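Local coordinates for adenine phosphoribosyltransferase (Leishmania donovani, PDB 1QB7), which probably catalyses the salvage of adenine, joining the base to 5-phospho-alpha-D-ribose 1-diphosphate to give AMP and diphosphate, at residues S19-P31 with R40-T53. Residues are numbered along the deposited sequence; the frame is centred on the assembly and turned at random.
Sequences SQLLKKSYRWYSP and RFADVSSITESPET. With ADE (adenine), chain C.
Thr53 OG1 is gripped by two hydroxyls, Ser25 OG across the contact and Ser50 OG at the N-cap of its own helix, each 2.6 Å away. Leu21 CG and Leu22 CD2 pack on Thr53 beside this polar cluster. Farther along, Ile47 CD1 sits over the centre of the Tyr26 ring, 3.7 Å from its centroid, a CH-pi contact, while Tyr26 CE1 reaches Ala42 CB. A water in the Tyr26 ring plane bonds to the hydroxyl and lies within hydrogen-bonding distance of Ala42 O, though it has other acceptors in reach. With chi1 at 63°, Ser46 OG lies between its own backbone N and carbonyl carbon, where it donates to Asp43 O and weakly accepts from Arg27 N. Beyond it strands 28-29 and 41-42 pair antiparallel as a hairpin: Tyr29 and Phe41 exchange two backbone bonds, and Asp43 N donates to Arg27 O (3.0 Å). A second water bridges Tyr29 OH and Asp43 OD2. On the Trp28 side, Arg40 lays its aliphatic chain over the indole, CD 3.6 Å from the six-membered ring centroid; its guanidinium makes a cation-pi contact over the five-membered ring, and its NH2 and NH1 donate to Asp205 O and Leu208 O. The hairpin presents Ala42 N to adenine N1 (3.2 Å) and Ala42 O to N6, with N6 also over the Phe41 ring. Thus the hairpin edges the adenine pocket, while helix 17-25 packs on helices 45-48 and 51-67, with Thr48 and Glu49 reaching the second subunit.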
ATOM      1  N   SER A  19      -3.142  18.741 -11.960  1.00 19.49           N
ATOM      2  CA  SER A  19      -2.944  18.110 -13.261  1.00 20.22           C
ATOM      3  C   SER A  19      -1.557  18.439 -13.803  1.00 21.38           C
ATOM      4  O   SER A  19      -0.865  17.585 -14.368  1.00 21.24           O
ATOM      5  CB  SER A  19      -4.008  18.597 -14.241  1.00 18.40           C
ATOM      6  OG  SER A  19      -3.750  18.115 -15.543  1.00 18.88           O
ATOM      7  N   GLN A  20      -1.165  19.692 -13.611  1.00 22.32           N
ATOM      8  CA  GLN A  20       0.124  20.200 -14.049  1.00 24.04           C
ATOM      9  C   GLN A  20       1.257  19.524 -13.288  1.00 23.18           C
ATOM     10  O   GLN A  20       2.267  19.146 -13.872  1.00 22.96           O
ATOM     11  CB  GLN A  20       0.186  21.709 -13.799  1.00 27.49           C
ATOM     12  CG  GLN A  20      -0.836  22.523 -14.570  1.00 34.05           C
ATOM     13  CD  GLN A  20      -0.425  22.741 -16.003  1.00 40.92           C
ATOM     14  OE1 GLN A  20      -0.045  23.848 -16.383  1.00 45.30           O
ATOM     15  NE2 GLN A  20      -0.481  21.681 -16.812  1.00 44.95           N
ATOM     16  N   LEU A  21       1.081  19.392 -11.977  1.00 22.17           N
ATOM     17  CA  LEU A  21       2.081  18.786 -11.110  1.00 21.00           C
ATOM     18  C   LEU A  21       2.286  17.314 -11.455  1.00 19.39           C
ATOM     19  O   LEU A  21       3.411  16.820 -11.446  1.00 19.37           O
ATOM     20  CB  LEU A  21       1.652  18.961  -9.651  1.00 22.14           C
ATOM     21  CG  LEU A  21       2.685  18.854  -8.532  1.00 25.04           C
ATOM     22  CD1 LEU A  21       3.958  19.591  -8.886  1.00 26.63           C
ATOM     23  CD2 LEU A  21       2.079  19.427  -7.269  1.00 25.18           C
ATOM     24  N   LEU A  22       1.195  16.628 -11.778  1.00 17.72           N
ATOM     25  CA  LEU A  22       1.247  15.216 -12.148  1.00 18.28           C
ATOM     26  C   LEU A  22       1.989  15.033 -13.464  1.00 18.54           C
ATOM     27  O   LEU A  22       2.801  14.120 -13.606  1.00 18.34           O
ATOM     28  CB  LEU A  22      -0.166  14.641 -12.265  1.00 16.59           C
ATOM     29  CG  LEU A  22      -0.882  14.381 -10.943  1.00 16.36           C
ATOM     30  CD1 LEU A  22      -2.353  14.092 -11.189  1.00 16.51           C
ATOM     31  CD2 LEU A  22      -0.215  13.223 -10.229  1.00 13.22           C
ATOM     32  N   LYS A  23       1.711  15.912 -14.422  1.00 18.60           N
ATOM     33  CA  LYS A  23       2.356  15.859 -15.729  1.00 18.98           C
ATOM     34  C   LYS A  23       3.866  16.096 -15.576  1.00 17.70           C
ATOM     35  O   LYS A  23       4.678  15.496 -16.278  1.00 18.51           O
ATOM     36  CB  LYS A  23       1.724  16.915 -16.637  1.00 20.07           C
ATOM     37  CG  LYS A  23       2.285  17.010 -18.041  1.00 23.38           C
ATOM     38  CD  LYS A  23       1.646  18.203 -18.741  1.00 27.78           C
ATOM     39  CE  LYS A  23       2.274  18.515 -20.090  1.00 33.34           C
ATOM     40  NZ  LYS A  23       2.074  17.430 -21.092  1.00 35.46           N
ATOM     41  N   LYS A  24       4.226  16.949 -14.622  1.00 17.92           N
ATOM     42  CA  LYS A  24       5.615  17.293 -14.346  1.00 18.17           C
ATOM     43  C   LYS A  24       6.345  16.179 -13.596  1.00 19.69           C
ATOM     44  O   LYS A  24       7.491  15.866 -13.910  1.00 19.62           O
ATOM     45  CB  LYS A  24       5.666  18.593 -13.534  1.00 21.04           C
ATOM     46  CG  LYS A  24       7.056  19.035 -13.095  1.00 25.19           C
ATOM     47  CD  LYS A  24       6.969  20.234 -12.148  1.00 30.36           C
ATOM     48  CE  LYS A  24       8.311  20.560 -11.490  1.00 31.84           C
ATOM     49  NZ  LYS A  24       9.342  21.015 -12.467  1.00 33.94           N
ATOM     50  N   SER A  25       5.663  15.566 -12.633  1.00 19.75           N
ATOM     51  CA  SER A  25       6.245  14.502 -11.812  1.00 19.47           C
ATOM     52  C   SER A  25       6.300  13.105 -12.415  1.00 18.44           C
ATOM     53  O   SER A  25       7.290  12.398 -12.234  1.00 21.62           O
ATOM     54  CB  SER A  25       5.522  14.414 -10.468  1.00 18.48           C
ATOM     55  OG  SER A  25       5.586  15.647  -9.777  1.00 20.93           O
ATOM     56  N   TYR A  26       5.245  12.693 -13.109  1.00 16.41           N
ATOM     57  CA  TYR A  26       5.200  11.349 -13.679  1.00 15.28           C
ATOM     58  C   TYR A  26       6.388  10.929 -14.527  1.00 16.75           C
ATOM     59  O   TYR A  26       6.971  11.728 -15.267  1.00 16.33           O
ATOM     60  CB  TYR A  26       3.918  11.138 -14.489  1.00 16.21           C
ATOM     61  CG  TYR A  26       2.893  10.237 -13.827  1.00 15.87           C
ATOM     62  CD1 TYR A  26       3.221   8.934 -13.439  1.00 16.06           C
ATOM     63  CD2 TYR A  26       1.596  10.688 -13.583  1.00 15.40           C
ATOM     64  CE1 TYR A  26       2.279   8.103 -12.817  1.00 16.25           C
ATOM     65  CE2 TYR A  26       0.652   9.871 -12.967  1.00 16.50           C
ATOM     66  CZ  TYR A  26       1.000   8.583 -12.584  1.00 16.41           C
ATOM     67  OH  TYR A  26       0.078   7.792 -11.943  1.00 18.44           O
ATOM     68  N   ARG A  27       6.780   9.669 -14.355  1.00 17.16           N
ATOM     69  CA  ARG A  27       7.860   9.068 -15.136  1.00 16.99           C
ATOM     70  C   ARG A  27       7.354   7.718 -15.595  1.00 16.36           C
ATOM     71  O   ARG A  27       6.738   6.980 -14.822  1.00 16.57           O
ATOM     72  CB  ARG A  27       9.142   8.877 -14.318  1.00 16.70           C
ATOM     73  CG  ARG A  27       9.877  10.161 -13.979  1.00 17.69           C
ATOM     74  CD  ARG A  27      10.335  10.899 -15.223  1.00 17.98           C
ATOM     75  NE  ARG A  27      11.045  12.134 -14.897  1.00 20.68           N
ATOM     76  CZ  ARG A  27      10.463  13.296 -14.603  1.00 19.43           C
ATOM     77  NH1 ARG A  27       9.140  13.410 -14.601  1.00 18.20           N
ATOM     78  NH2 ARG A  27      11.212  14.353 -14.321  1.00 21.68           N
ATOM     79  N   TRP A  28       7.536   7.434 -16.877  1.00 16.85           N
ATOM     80  CA  TRP A  28       7.126   6.154 -17.434  1.00 17.68           C
ATOM     81  C   TRP A  28       8.358   5.427 -17.956  1.00 17.79           C
ATOM     82  O   TRP A  28       9.376   6.052 -18.283  1.00 17.39           O
ATOM     83  CB  TRP A  28       6.066   6.324 -18.530  1.00 17.51           C
ATOM     84  CG  TRP A  28       6.502   7.105 -19.737  1.00 18.61           C
ATOM     85  CD1 TRP A  28       6.217   8.410 -20.012  1.00 18.28           C
ATOM     86  CD2 TRP A  28       7.248   6.610 -20.860  1.00 19.92           C
ATOM     87  NE1 TRP A  28       6.731   8.759 -21.238  1.00 17.92           N
ATOM     88  CE2 TRP A  28       7.368   7.674 -21.779  1.00 19.43           C
ATOM     89  CE3 TRP A  28       7.820   5.368 -21.178  1.00 21.03           C
ATOM     90  CZ2 TRP A  28       8.040   7.536 -23.001  1.00 20.64           C
ATOM     91  CZ3 TRP A  28       8.489   5.230 -22.395  1.00 21.94           C
ATOM     92  CH2 TRP A  28       8.592   6.311 -23.290  1.00 21.38           C
ATOM     93  N   TYR A  29       8.263   4.105 -18.028  1.00 17.38           N
ATOM     94  CA  TYR A  29       9.375   3.280 -18.480  1.00 19.74           C
ATOM     95  C   TYR A  29       8.939   2.289 -19.543  1.00 20.04           C
ATOM     96  O   TYR A  29       7.827   1.765 -19.490  1.00 21.09           O
ATOM     97  CB  TYR A  29       9.973   2.504 -17.294  1.00 19.09           C
ATOM     98  CG  TYR A  29      10.518   3.385 -16.197  1.00 17.66           C
ATOM     99  CD1 TYR A  29       9.664   3.971 -15.256  1.00 17.52           C
ATOM    100  CD2 TYR A  29      11.882   3.663 -16.115  1.00 16.98           C
ATOM    101  CE1 TYR A  29      10.153   4.813 -14.271  1.00 15.83           C
ATOM    102  CE2 TYR A  29      12.382   4.504 -15.125  1.00 17.69           C
ATOM    103  CZ  TYR A  29      11.510   5.075 -14.212  1.00 16.14           C
ATOM    104  OH  TYR A  29      11.989   5.927 -13.256  1.00 19.03           O
ATOM    105  N   SER A  30       9.821   2.038 -20.507  1.00 22.22           N
ATOM    106  CA  SER A  30       9.537   1.084 -21.575  1.00 22.58           C
ATOM    107  C   SER A  30       9.811  -0.317 -21.014  1.00 21.77           C
ATOM    108  O   SER A  30      10.424  -0.450 -19.959  1.00 20.62           O
ATOM    109  CB  SER A  30      10.395   1.387 -22.808  1.00 21.85           C
ATOM    110  OG  SER A  30      11.774   1.274 -22.522  1.00 25.70           O
ATOM    111  N   PRO A  31       9.352  -1.374 -21.705  1.00 23.76           N
ATOM    112  CA  PRO A  31       9.533  -2.766 -21.275  1.00 24.29           C
ATOM    113  C   PRO A  31      10.875  -3.176 -20.673  1.00 24.98           C
ATOM    114  O   PRO A  31      10.911  -3.747 -19.588  1.00 25.83           O
ATOM    115  CB  PRO A  31       9.216  -3.549 -22.541  1.00 25.03           C
ATOM    116  CG  PRO A  31       8.098  -2.740 -23.127  1.00 24.70           C
ATOM    117  CD  PRO A  31       8.633  -1.326 -22.995  1.00 25.02           C
ATOM    118  N   ARG A  40       4.340   2.052 -22.250  1.00 21.89           N
ATOM    119  CA  ARG A  40       4.794   3.007 -21.253  1.00 20.84           C
ATOM    120  C   ARG A  40       4.180   2.698 -19.887  1.00 21.35           C
ATOM    121  O   ARG A  40       2.988   2.913 -19.656  1.00 21.78           O
ATOM    122  CB  ARG A  40       4.446   4.435 -21.692  1.00 20.91           C
ATOM    123  CG  ARG A  40       4.927   4.795 -23.106  1.00 20.02           C
ATOM    124  CD  ARG A  40       4.638   6.240 -23.465  1.00 22.65           C
ATOM    125  NE  ARG A  40       3.251   6.599 -23.189  1.00 27.80           N
ATOM    126  CZ  ARG A  40       2.770   7.840 -23.213  1.00 30.13           C
ATOM    127  NH1 ARG A  40       3.556   8.861 -23.538  1.00 29.33           N
ATOM    128  NH2 ARG A  40       1.492   8.058 -22.935  1.00 28.84           N
ATOM    129  N   PHE A  41       5.005   2.155 -18.999  1.00 20.76           N
ATOM    130  CA  PHE A  41       4.578   1.807 -17.648  1.00 18.40           C
ATOM    131  C   PHE A  41       4.731   3.040 -16.755  1.00 16.88           C
ATOM    132  O   PHE A  41       5.853   3.457 -16.476  1.00 17.76           O
ATOM    133  CB  PHE A  41       5.437   0.649 -17.123  1.00 17.13           C
ATOM    134  CG  PHE A  41       5.052   0.179 -15.747  1.00 19.02           C
ATOM    135  CD1 PHE A  41       5.626   0.752 -14.610  1.00 18.90           C
ATOM    136  CD2 PHE A  41       4.117  -0.833 -15.581  1.00 18.80           C
ATOM    137  CE1 PHE A  41       5.273   0.323 -13.335  1.00 16.96           C
ATOM    138  CE2 PHE A  41       3.760  -1.267 -14.308  1.00 20.95           C
ATOM    139  CZ  PHE A  41       4.342  -0.684 -13.185  1.00 18.10           C
ATOM    140  N   ALA A  42       3.611   3.631 -16.335  1.00 15.50           N
ATOM    141  CA  ALA A  42       3.638   4.822 -15.483  1.00 16.11           C
ATOM    142  C   ALA A  42       3.949   4.451 -14.035  1.00 16.84           C
ATOM    143  O   ALA A  42       3.104   3.909 -13.330  1.00 18.63           O
ATOM    144  CB  ALA A  42       2.322   5.564 -15.569  1.00 15.88           C
ATOM    145  N   ASP A  43       5.162   4.781 -13.602  1.00 15.25           N
ATOM    146  CA  ASP A  43       5.651   4.467 -12.262  1.00 15.78           C
ATOM    147  C   ASP A  43       5.011   5.269 -11.110  1.00 14.32           C
ATOM    148  O   ASP A  43       5.177   6.489 -11.014  1.00 13.56           O
ATOM    149  CB  ASP A  43       7.174   4.633 -12.261  1.00 16.11           C
ATOM    150  CG  ASP A  43       7.830   4.134 -10.989  1.00 16.86           C
ATOM    151  OD1 ASP A  43       7.188   3.429 -10.188  1.00 15.19           O
ATOM    152  OD2 ASP A  43       9.015   4.457 -10.800  1.00 18.92           O
ATOM    153  N   VAL A  44       4.319   4.564 -10.216  1.00 14.76           N
ATOM    154  CA  VAL A  44       3.669   5.209  -9.080  1.00 13.33           C
ATOM    155  C   VAL A  44       4.704   5.858  -8.145  1.00 12.66           C
ATOM    156  O   VAL A  44       4.406   6.823  -7.441  1.00 12.54           O
ATOM    157  CB  VAL A  44       2.762   4.210  -8.315  1.00 12.83           C
ATOM    158  CG1 VAL A  44       3.596   3.213  -7.523  1.00 11.96           C
ATOM    159  CG2 VAL A  44       1.782   4.960  -7.423  1.00 12.18           C
ATOM    160  N   SER A  45       5.938   5.359  -8.185  1.00 13.12           N
ATOM    161  CA  SER A  45       7.010   5.909  -7.355  1.00 13.47           C
ATOM    162  C   SER A  45       7.344   7.346  -7.729  1.00 13.23           C
ATOM    163  O   SER A  45       7.773   8.119  -6.879  1.00 13.65           O
ATOM    164  CB  SER A  45       8.278   5.059  -7.451  1.00 13.23           C
ATOM    165  OG  SER A  45       8.097   3.809  -6.818  1.00 18.49           O
ATOM    166  N   SER A  46       7.179   7.700  -9.003  1.00 13.57           N
ATOM    167  CA  SER A  46       7.461   9.067  -9.438  1.00 13.52           C
ATOM    168  C   SER A  46       6.470  10.031  -8.776  1.00 14.48           C
ATOM    169  O   SER A  46       6.717  11.230  -8.692  1.00 16.69           O
ATOM    170  CB  SER A  46       7.391   9.185 -10.963  1.00 10.77           C
ATOM    171  OG  SER A  46       6.095   8.899 -11.436  1.00 13.48           O
ATOM    172  N   ILE A  47       5.355   9.492  -8.297  1.00 13.09           N
ATOM    173  CA  ILE A  47       4.341  10.290  -7.625  1.00 13.96           C
ATOM    174  C   ILE A  47       4.581  10.303  -6.109  1.00 15.26           C
ATOM    175  O   ILE A  47       4.660  11.378  -5.497  1.00 14.12           O
ATOM    176  CB  ILE A  47       2.912   9.760  -7.943  1.00 13.05           C
ATOM    177  CG1 ILE A  47       2.655   9.827  -9.454  1.00 14.56           C
ATOM    178  CG2 ILE A  47       1.851  10.534  -7.166  1.00 12.66           C
ATOM    179  CD1 ILE A  47       3.065  11.156 -10.105  1.00 13.30           C
ATOM    180  N   THR A  48       4.744   9.115  -5.517  1.00 14.47           N
ATOM    181  CA  THR A  48       4.955   8.999  -4.069  1.00 13.70           C
ATOM    182  C   THR A  48       6.281   9.593  -3.595  1.00 12.95           C
ATOM    183  O   THR A  48       6.398   9.980  -2.440  1.00 13.99           O
ATOM    184  CB  THR A  48       4.827   7.524  -3.550  1.00 12.55           C
ATOM    185  OG1 THR A  48       5.912   6.735  -4.046  1.00 14.17           O
ATOM    186  CG2 THR A  48       3.512   6.896  -3.999  1.00 11.25           C
ATOM    187  N   GLU A  49       7.274   9.662  -4.477  1.00 13.38           N
ATOM    188  CA  GLU A  49       8.571  10.234  -4.118  1.00 12.94           C
ATOM    189  C   GLU A  49       8.574  11.758  -4.264  1.00 15.06           C
ATOM    190  O   GLU A  49       9.554  12.419  -3.932  1.00 15.99           O
ATOM    191  CB  GLU A  49       9.687   9.623  -4.960  1.00 13.42           C
ATOM    192  CG  GLU A  49      10.023   8.190  -4.585  1.00 14.18           C
ATOM    193  CD  GLU A  49      11.070   7.565  -5.488  1.00 16.85           C
ATOM    194  OE1 GLU A  49      11.909   8.293  -6.054  1.00 18.24           O
ATOM    195  OE2 GLU A  49      11.062   6.330  -5.630  1.00 18.09           O
ATOM    196  N   SER A  50       7.478  12.300  -4.783  1.00 15.72           N
ATOM    197  CA  SER A  50       7.329  13.740  -4.957  1.00 17.02           C
ATOM    198  C   SER A  50       6.407  14.257  -3.850  1.00 16.46           C
ATOM    199  O   SER A  50       5.182  14.142  -3.943  1.00 17.08           O
ATOM    200  CB  SER A  50       6.735  14.059  -6.332  1.00 16.74           C
ATOM    201  OG  SER A  50       6.339  15.423  -6.404  1.00 19.61           O
ATOM    202  N   PRO A  51       6.992  14.804  -2.770  1.00 18.35           N
ATOM    203  CA  PRO A  51       6.229  15.336  -1.637  1.00 19.51           C
ATOM    204  C   PRO A  51       5.124  16.311  -2.033  1.00 19.39           C
ATOM    205  O   PRO A  51       3.991  16.203  -1.562  1.00 19.70           O
ATOM    206  CB  PRO A  51       7.308  16.021  -0.802  1.00 19.01           C
ATOM    207  CG  PRO A  51       8.490  15.167  -1.037  1.00 18.77           C
ATOM    208  CD  PRO A  51       8.439  14.939  -2.524  1.00 18.29           C
ATOM    209  N   GLU A  52       5.449  17.244  -2.921  1.00 21.53           N
ATOM    210  CA  GLU A  52       4.481  18.243  -3.355  1.00 23.17           C
ATOM    211  C   GLU A  52       3.327  17.605  -4.124  1.00 21.44           C
ATOM    212  O   GLU A  52       2.169  17.979  -3.935  1.00 20.04           O
ATOM    213  CB  GLU A  52       5.164  19.320  -4.204  1.00 25.66           C
ATOM    214  CG  GLU A  52       4.289  20.540  -4.449  1.00 35.18           C
ATOM    215  CD  GLU A  52       4.878  21.534  -5.443  1.00 40.67           C
ATOM    216  OE1 GLU A  52       5.907  21.227  -6.091  1.00 44.10           O
ATOM    217  OE2 GLU A  52       4.287  22.629  -5.584  1.00 42.97           O
ATOM    218  N   THR A  53       3.638  16.623  -4.967  1.00 19.65           N
ATOM    219  CA  THR A  53       2.603  15.958  -5.753  1.00 18.61           C
ATOM    220  C   THR A  53       1.699  15.097  -4.874  1.00 17.06           C
ATOM    221  O   THR A  53       0.476  15.135  -5.012  1.00 17.16           O
ATOM    222  CB  THR A  53       3.209  15.110  -6.897  1.00 20.15           C
ATOM    223  OG1 THR A  53       4.144  15.906  -7.635  1.00 20.76           O
ATOM    224  CG2 THR A  53       2.119  14.637  -7.854  1.00 18.72           C
TER
HETATM  225  N9  ADE C 300      -1.210  -1.409 -16.978  0.50 34.88           N
HETATM  226  C8  ADE C 300      -1.085  -1.743 -15.684  0.50 35.09           C
HETATM  227  N7  ADE C 300      -0.321  -0.897 -14.984  0.50 34.87           N
HETATM  228  C5  ADE C 300       0.060   0.039 -15.913  0.50 34.38           C
HETATM  229  C6  ADE C 300       0.861   1.184 -15.834  0.50 34.99           C
HETATM  230  N6  ADE C 300       1.430   1.568 -14.694  0.50 34.66           N
HETATM  231  N1  ADE C 300       1.030   1.894 -16.983  0.50 34.67           N
HETATM  232  C2  ADE C 300       0.443   1.483 -18.113  0.50 34.12           C
HETATM  233  N3  ADE C 300      -0.334   0.411 -18.300  0.50 32.93           N
HETATM  234  C4  ADE C 300      -0.479  -0.266 -17.143  0.50 33.79           C
HETATM  235  O   HOH W   1       1.379   5.416 -11.334  1.00 14.65           O
HETATM  236  O   HOH W   2      10.195   6.871 -11.544  1.00 17.27           O